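Local atomic coordinates of kojibiose phosphorylase (Gut metagenome, PDB entry 6W0P), a protein that belongs to glycoside hydrolase family 65, a group of carbohydrate-active enzymes built around a helical catalytic domain flanked by beta-rich domains. Residues 490-501 / 528-537. Residues are numbered along the deposited sequence; the frame is centred on the assembly and turned at random.
Sequences NFMAKKCFQYLD and MKDASRKMVI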
ATOM      1  N   ASN A 490     -22.818  -0.774  10.341  1.00 27.57           N
ATOM      2  CA  ASN A 490     -23.454  -0.821  11.681  1.00 28.05           C
ATOM      3  C   ASN A 490     -24.851  -1.433  11.540  1.00 28.51           C
ATOM      4  O   ASN A 490     -25.203  -2.307  12.358  1.00 28.38           O
ATOM      5  CB  ASN A 490     -23.497   0.557  12.345  1.00 27.77           C
ATOM      6  CG  ASN A 490     -22.119   1.040  12.736  1.00 27.50           C
ATOM      7  OD1 ASN A 490     -21.125   0.509  12.263  1.00 26.31           O
ATOM      8  ND2 ASN A 490     -22.065   2.069  13.572  1.00 27.72           N
ATOM      9  N   PHE A 491     -25.594  -0.987  10.530  1.00 28.33           N
ATOM     10  CA  PHE A 491     -26.972  -1.442  10.259  1.00 29.15           C
ATOM     11  C   PHE A 491     -26.944  -2.956  10.043  1.00 29.37           C
ATOM     12  O   PHE A 491     -27.670  -3.684  10.755  1.00 29.46           O
ATOM     13  CB  PHE A 491     -27.555  -0.694   9.060  1.00 29.07           C
ATOM     14  CG  PHE A 491     -29.010  -0.968   8.789  1.00 29.45           C
ATOM     15  CD1 PHE A 491     -29.394  -2.008   7.964  1.00 29.54           C
ATOM     16  CD2 PHE A 491     -29.993  -0.161   9.332  1.00 29.94           C
ATOM     17  CE1 PHE A 491     -30.735  -2.253   7.716  1.00 29.67           C
ATOM     18  CE2 PHE A 491     -31.332  -0.390   9.056  1.00 30.43           C
ATOM     19  CZ  PHE A 491     -31.697  -1.431   8.239  1.00 30.30           C
ATOM     20  N   MET A 492     -26.112  -3.422   9.113  1.00 28.87           N
ATOM     21  CA  MET A 492     -26.062  -4.865   8.763  1.00 29.56           C
ATOM     22  C   MET A 492     -25.580  -5.702   9.970  1.00 31.00           C
ATOM     23  O   MET A 492     -26.072  -6.835  10.106  1.00 31.16           O
ATOM     24  CB  MET A 492     -25.159  -5.099   7.551  1.00 28.60           C
ATOM     25  CG  MET A 492     -25.698  -4.482   6.280  1.00 28.41           C
ATOM     26  SD  MET A 492     -27.350  -5.076   5.863  1.00 28.24           S
ATOM     27  CE  MET A 492     -26.935  -6.727   5.302  1.00 28.07           C
ATOM     28  N   ALA A 493     -24.633  -5.195  10.779  1.00 31.39           N
ATOM     29  CA  ALA A 493     -24.130  -5.855  12.004  1.00 32.15           C
ATOM     30  C   ALA A 493     -25.276  -5.993  13.017  1.00 33.70           C
ATOM     31  O   ALA A 493     -25.487  -7.098  13.578  1.00 34.13           O
ATOM     32  CB  ALA A 493     -22.979  -5.069  12.587  1.00 31.85           C
ATOM     33  N   LYS A 494     -25.989  -4.896  13.267  1.00 35.10           N
ATOM     34  CA  LYS A 494     -27.177  -4.875  14.157  1.00 35.81           C
ATOM     35  C   LYS A 494     -28.208  -5.882  13.634  1.00 35.42           C
ATOM     36  O   LYS A 494     -28.727  -6.654  14.468  1.00 35.56           O
ATOM     37  CB  LYS A 494     -27.735  -3.461  14.264  1.00 37.37           C
ATOM     38  CG  LYS A 494     -28.848  -3.304  15.286  1.00 39.91           C
ATOM     39  CD  LYS A 494     -29.400  -1.891  15.435  1.00 40.57           C
ATOM     40  CE  LYS A 494     -30.535  -1.850  16.442  1.00 42.35           C
ATOM     41  NZ  LYS A 494     -30.717  -0.485  16.988  1.00 43.67           N
ATOM     42  N   LYS A 495     -28.423  -5.962  12.312  1.00 34.68           N
ATOM     43  CA  LYS A 495     -29.354  -6.961  11.726  1.00 35.24           C
ATOM     44  C   LYS A 495     -28.838  -8.377  12.000  1.00 35.35           C
ATOM     45  O   LYS A 495     -29.663  -9.259  12.269  1.00 36.08           O
ATOM     46  CB  LYS A 495     -29.571  -6.757  10.227  1.00 35.77           C
ATOM     47  CG  LYS A 495     -30.491  -5.605   9.857  1.00 36.22           C
ATOM     48  CD  LYS A 495     -31.934  -5.830  10.271  1.00 37.37           C
ATOM     49  CE  LYS A 495     -32.890  -4.950   9.504  1.00 37.56           C
ATOM     50  NZ  LYS A 495     -34.264  -5.036  10.049  1.00 38.76           N
ATOM     51  N   CYS A 496     -27.534  -8.608  11.921  1.00 35.13           N
ATOM     52  CA  CYS A 496     -26.946  -9.928  12.251  1.00 35.80           C
ATOM     53  C   CYS A 496     -27.265 -10.278  13.715  1.00 36.61           C
ATOM     54  O   CYS A 496     -27.755 -11.392  13.976  1.00 36.79           O
ATOM     55  CB  CYS A 496     -25.443  -9.959  12.040  1.00 35.39           C
ATOM     56  SG  CYS A 496     -24.816 -11.656  12.120  1.00 35.68           S
ATOM     57  N   PHE A 497     -27.049  -9.338  14.635  1.00 36.57           N
ATOM     58  CA  PHE A 497     -27.212  -9.568  16.093  1.00 36.64           C
ATOM     59  C   PHE A 497     -28.666  -9.935  16.385  1.00 37.27           C
ATOM     60  O   PHE A 497     -28.891 -10.897  17.124  1.00 37.18           O
ATOM     61  CB  PHE A 497     -26.785  -8.343  16.904  1.00 36.15           C
ATOM     62  CG  PHE A 497     -25.316  -8.016  16.822  1.00 35.42           C
ATOM     63  CD1 PHE A 497     -24.387  -8.997  16.545  1.00 34.71           C
ATOM     64  CD2 PHE A 497     -24.877  -6.721  17.034  1.00 35.55           C
ATOM     65  CE1 PHE A 497     -23.043  -8.690  16.453  1.00 35.43           C
ATOM     66  CE2 PHE A 497     -23.531  -6.413  16.948  1.00 36.07           C
ATOM     67  CZ  PHE A 497     -22.612  -7.406  16.677  1.00 35.83           C
ATOM     68  N   GLN A 498     -29.611  -9.195  15.803  1.00 38.03           N
ATOM     69  CA  GLN A 498     -31.058  -9.378  16.078  1.00 38.66           C
ATOM     70  C   GLN A 498     -31.531 -10.701  15.466  1.00 39.33           C
ATOM     71  O   GLN A 498     -32.318 -11.393  16.123  1.00 39.77           O
ATOM     72  CB  GLN A 498     -31.847  -8.180  15.579  1.00 39.17           C
ATOM     73  CG  GLN A 498     -31.536  -6.909  16.353  1.00 39.43           C
ATOM     74  CD  GLN A 498     -32.228  -5.724  15.728  1.00 39.98           C
ATOM     75  OE1 GLN A 498     -32.438  -5.683  14.517  1.00 39.76           O
ATOM     76  NE2 GLN A 498     -32.587  -4.752  16.556  1.00 39.65           N
ATOM     77  N   TYR A 499     -31.019 -11.110  14.305  1.00 38.66           N
ATOM     78  CA  TYR A 499     -31.409 -12.417  13.716  1.00 39.06           C
ATOM     79  C   TYR A 499     -30.923 -13.563  14.616  1.00 40.24           C
ATOM     80  O   TYR A 499     -31.695 -14.512  14.858  1.00 41.54           O
ATOM     81  CB  TYR A 499     -30.899 -12.584  12.285  1.00 38.54           C
ATOM     82  CG  TYR A 499     -31.492 -13.758  11.546  1.00 38.06           C
ATOM     83  CD1 TYR A 499     -32.868 -13.941  11.463  1.00 38.98           C
ATOM     84  CD2 TYR A 499     -30.680 -14.690  10.925  1.00 37.72           C
ATOM     85  CE1 TYR A 499     -33.422 -15.015  10.780  1.00 38.85           C
ATOM     86  CE2 TYR A 499     -31.213 -15.764  10.232  1.00 37.72           C
ATOM     87  CZ  TYR A 499     -32.585 -15.933  10.163  1.00 38.72           C
ATOM     88  OH  TYR A 499     -33.101 -17.003   9.484  1.00 39.39           O
ATOM     89  N   LEU A 500     -29.676 -13.513  15.074  1.00 40.08           N
ATOM     90  CA  LEU A 500     -29.115 -14.609  15.894  1.00 41.79           C
ATOM     91  C   LEU A 500     -29.933 -14.708  17.182  1.00 43.64           C
ATOM     92  O   LEU A 500     -30.357 -15.814  17.524  1.00 42.91           O
ATOM     93  CB  LEU A 500     -27.643 -14.348  16.216  1.00 41.07           C
ATOM     94  CG  LEU A 500     -27.004 -15.383  17.138  1.00 41.03           C
ATOM     95  CD1 LEU A 500     -27.199 -16.790  16.600  1.00 40.80           C
ATOM     96  CD2 LEU A 500     -25.525 -15.101  17.336  1.00 41.17           C
ATOM     97  N   ASP A 501     -30.125 -13.569  17.846  1.00 45.31           N
ATOM     98  CA  ASP A 501     -30.973 -13.423  19.052  1.00 47.64           C
ATOM     99  C   ASP A 501     -32.313 -14.148  18.865  1.00 48.78           C
ATOM    100  O   ASP A 501     -32.637 -14.983  19.731  1.00 47.99           O
ATOM    101  CB  ASP A 501     -31.178 -11.952  19.411  1.00 49.05           C
ATOM    102  CG  ASP A 501     -32.016 -11.826  20.672  1.00 51.84           C
ATOM    103  OD1 ASP A 501     -33.240 -12.059  20.553  1.00 54.09           O
ATOM    104  OD2 ASP A 501     -31.436 -11.576  21.771  1.00 52.52           O
ATOM    105  N   MET A 528     -23.723  -8.937  23.210  1.00 42.89           N
ATOM    106  CA  MET A 528     -24.412  -8.840  21.899  1.00 42.60           C
ATOM    107  C   MET A 528     -25.658  -7.973  22.048  1.00 44.25           C
ATOM    108  O   MET A 528     -25.847  -7.081  21.196  1.00 44.10           O
ATOM    109  CB  MET A 528     -24.811 -10.194  21.318  1.00 41.81           C
ATOM    110  CG  MET A 528     -25.293 -10.067  19.883  1.00 40.78           C
ATOM    111  SD  MET A 528     -25.434 -11.640  19.025  1.00 39.34           S
ATOM    112  CE  MET A 528     -26.948 -12.283  19.739  1.00 40.42           C
ATOM    113  N   LYS A 529     -26.455  -8.198  23.096  1.00 45.87           N
ATOM    114  CA  LYS A 529     -27.666  -7.380  23.376  1.00 47.17           C
ATOM    115  C   LYS A 529     -27.256  -5.921  23.596  1.00 45.02           C
ATOM    116  O   LYS A 529     -27.912  -5.036  23.016  1.00 44.95           O
ATOM    117  CB  LYS A 529     -28.467  -7.904  24.577  1.00 50.60           C
ATOM    118  CG  LYS A 529     -29.484  -8.991  24.243  1.00 52.91           C
ATOM    119  CD  LYS A 529     -30.040  -9.714  25.483  1.00 54.95           C
ATOM    120  CE  LYS A 529     -30.831 -10.964  25.148  1.00 55.73           C
ATOM    121  NZ  LYS A 529     -32.036 -10.640  24.347  1.00 56.01           N
ATOM    122  N   ASP A 530     -26.241  -5.665  24.415  1.00 43.60           N
ATOM    123  CA  ASP A 530     -25.844  -4.270  24.734  1.00 43.90           C
ATOM    124  C   ASP A 530     -25.293  -3.610  23.452  1.00 42.38           C
ATOM    125  O   ASP A 530     -25.635  -2.440  23.220  1.00 41.32           O
ATOM    126  CB  ASP A 530     -24.891  -4.193  25.934  1.00 44.69           C
ATOM    127  CG  ASP A 530     -24.563  -2.756  26.327  1.00 46.38           C
ATOM    128  OD1 ASP A 530     -25.513  -1.997  26.652  1.00 45.49           O
ATOM    129  OD2 ASP A 530     -23.347  -2.381  26.268  1.00 49.03           O
ATOM    130  N   ALA A 531     -24.492  -4.314  22.638  1.00 40.69           N
ATOM    131  CA  ALA A 531     -23.885  -3.726  21.414  1.00 40.78           C
ATOM    132  C   ALA A 531     -25.002  -3.404  20.411  1.00 41.23           C
ATOM    133  O   ALA A 531     -24.989  -2.310  19.806  1.00 39.99           O
ATOM    134  CB  ALA A 531     -22.815  -4.630  20.846  1.00 39.63           C
ATOM    135  N   SER A 532     -26.008  -4.277  20.338  1.00 43.12           N
ATOM    136  CA  SER A 532     -27.184  -4.138  19.448  1.00 42.81           C
ATOM    137  C   SER A 532     -27.932  -2.859  19.809  1.00 42.56           C
ATOM    138  O   SER A 532     -28.254  -2.091  18.904  1.00 41.65           O
ATOM    139  CB  SER A 532     -28.059  -5.349  19.539  1.00 44.01           C
ATOM    140  OG  SER A 532     -28.975  -5.387  18.462  1.00 45.82           O
ATOM    141  N   ARG A 533     -28.177  -2.632  21.097  1.00 44.41           N
ATOM    142  CA  ARG A 533     -28.957  -1.471  21.599  1.00 44.99           C
ATOM    143  C   ARG A 533     -28.147  -0.184  21.384  1.00 42.29           C
ATOM    144  O   ARG A 533     -28.737   0.851  21.069  1.00 40.13           O
ATOM    145  CB  ARG A 533     -29.318  -1.663  23.081  1.00 48.52           C
ATOM    146  CG  ARG A 533     -30.288  -2.814  23.347  1.00 53.31           C
ATOM    147  CD  ARG A 533     -30.893  -2.865  24.762  1.00 56.67           C
ATOM    148  NE  ARG A 533     -29.898  -2.629  25.821  1.00 60.09           N
ATOM    149  CZ  ARG A 533     -29.419  -3.537  26.685  1.00 61.70           C
ATOM    150  NH1 ARG A 533     -29.848  -4.788  26.666  1.00 64.09           N
ATOM    151  NH2 ARG A 533     -28.496  -3.184  27.565  1.00 61.25           N
ATOM    152  N   LYS A 534     -26.831  -0.223  21.581  1.00 41.22           N
ATOM    153  CA  LYS A 534     -26.006   1.015  21.591  1.00 40.89           C
ATOM    154  C   LYS A 534     -25.411   1.292  20.206  1.00 38.83           C
ATOM    155  O   LYS A 534     -24.760   2.328  20.064  1.00 38.44           O
ATOM    156  CB  LYS A 534     -24.920   0.909  22.656  1.00 42.20           C
ATOM    157  CG  LYS A 534     -25.449   0.991  24.081  1.00 43.44           C
ATOM    158  CD  LYS A 534     -24.341   0.961  25.099  1.00 44.78           C
ATOM    159  CE  LYS A 534     -24.831   1.089  26.527  1.00 46.42           C
ATOM    160  NZ  LYS A 534     -23.699   0.840  27.451  1.00 48.72           N
ATOM    161  N   MET A 535     -25.685   0.440  19.221  1.00 36.47           N
ATOM    162  CA  MET A 535     -25.098   0.553  17.866  1.00 34.77           C
ATOM    163  C   MET A 535     -25.423   1.941  17.304  1.00 33.61           C
ATOM    164  O   MET A 535     -26.607   2.330  17.288  1.00 32.86           O
ATOM    165  CB  MET A 535     -25.614  -0.542  16.929  1.00 34.23           C
ATOM    166  CG  MET A 535     -24.947  -0.525  15.569  1.00 34.03           C
ATOM    167  SD  MET A 535     -23.235  -1.096  15.541  1.00 33.44           S
ATOM    168  CE  MET A 535     -23.521  -2.818  15.929  1.00 33.80           C
ATOM    169  N   VAL A 536     -24.381   2.670  16.911  1.00 32.09           N
ATOM    170  CA  VAL A 536     -24.526   4.009  16.299  1.00 31.97           C
ATOM    171  C   VAL A 536     -25.202   3.804  14.944  1.00 32.42           C
ATOM    172  O   VAL A 536     -24.716   2.954  14.167  1.00 31.83           O
ATOM    173  CB  VAL A 536     -23.175   4.721  16.142  1.00 31.48           C
ATOM    174  CG1 VAL A 536     -23.353   6.038  15.410  1.00 31.54           C
ATOM    175  CG2 VAL A 536     -22.489   4.932  17.480  1.00 32.00           C
ATOM    176  N   ILE A 537     -26.294   4.535  14.719  1.00 32.66           N
ATOM    177  CA  ILE A 537     -27.068   4.589  13.448  1.00 33.11           C
ATOM    178  C   ILE A 537     -27.378   6.066  13.181  1.00 33.47           C
ATOM    179  O   ILE A 537     -28.313   6.590  13.811  1.00 32.80           O
ATOM    180  CB  ILE A 537     -28.371   3.756  13.517  1.00 33.18           C
ATOM    181  CG1 ILE A 537     -28.134   2.293  13.881  1.00 33.05           C
ATOM    182  CG2 ILE A 537     -29.143   3.879  12.204  1.00 33.14           C
ATOM    183  CD1 ILE A 537     -27.381   1.527  12.810  1.00 33.32           C
TER
HETATM  184  O   HOH W   1     -28.843   1.039  18.104  1.00 35.86           O
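Two methionines, M528 and M535, reach the ring of F497 from across a helix pair whose N-to-C directions differ by 140°. M528 lays CG 3.6 Å from F497 CD1, and its sulfur sits 4.8 Å from the ring centroid in an oblique Met-aromatic contact. With chi3 bent to 76°, its methyl turns in toward the backbone of F497 and D501, while SD also meets CD2 of L500. M535, the first residue past the helix, folds back on itself at chi2 and chi3; this brings CE to 3.7 Å from F497 CE2 and lays SD against CB of N490. L455 of helix 437-458 also touches F497.

Polar links lie toward both ends of this apolar middle. The amide of N490 donates from ND2 to V536 O, 2.9 Å away and nearly straight at 163°, with the acceptor in the amide plane; ND2 also bonds OG of S469, which helps fix the rotation of the amide. Near the other end, K529 starts away from the partner helix but brings NZ back to the syn lone pair of D501 OD2 at 2.8 Å in a salt bridge. Between them the extended chain of K494 passes S532 with CE 3.4 Å from its carbonyl O and gives NZ to a water at 2.7 Å, close to the carbonyl oxygens of R533 and M535.

The pairing joins helices 487-504 and 522-534 within the family 65 catalytic domain. Its chemistry implies that flexible thioether chains pack obliquely against different parts of an aromatic ring in the interior, whereas a hydrogen bond holds the extended chain after the helix at V536 and a salt bridge holds the D501 end; the lysine ammonium and its water probably help offset the negative potential of the carbonyls where helix 522-534 ends.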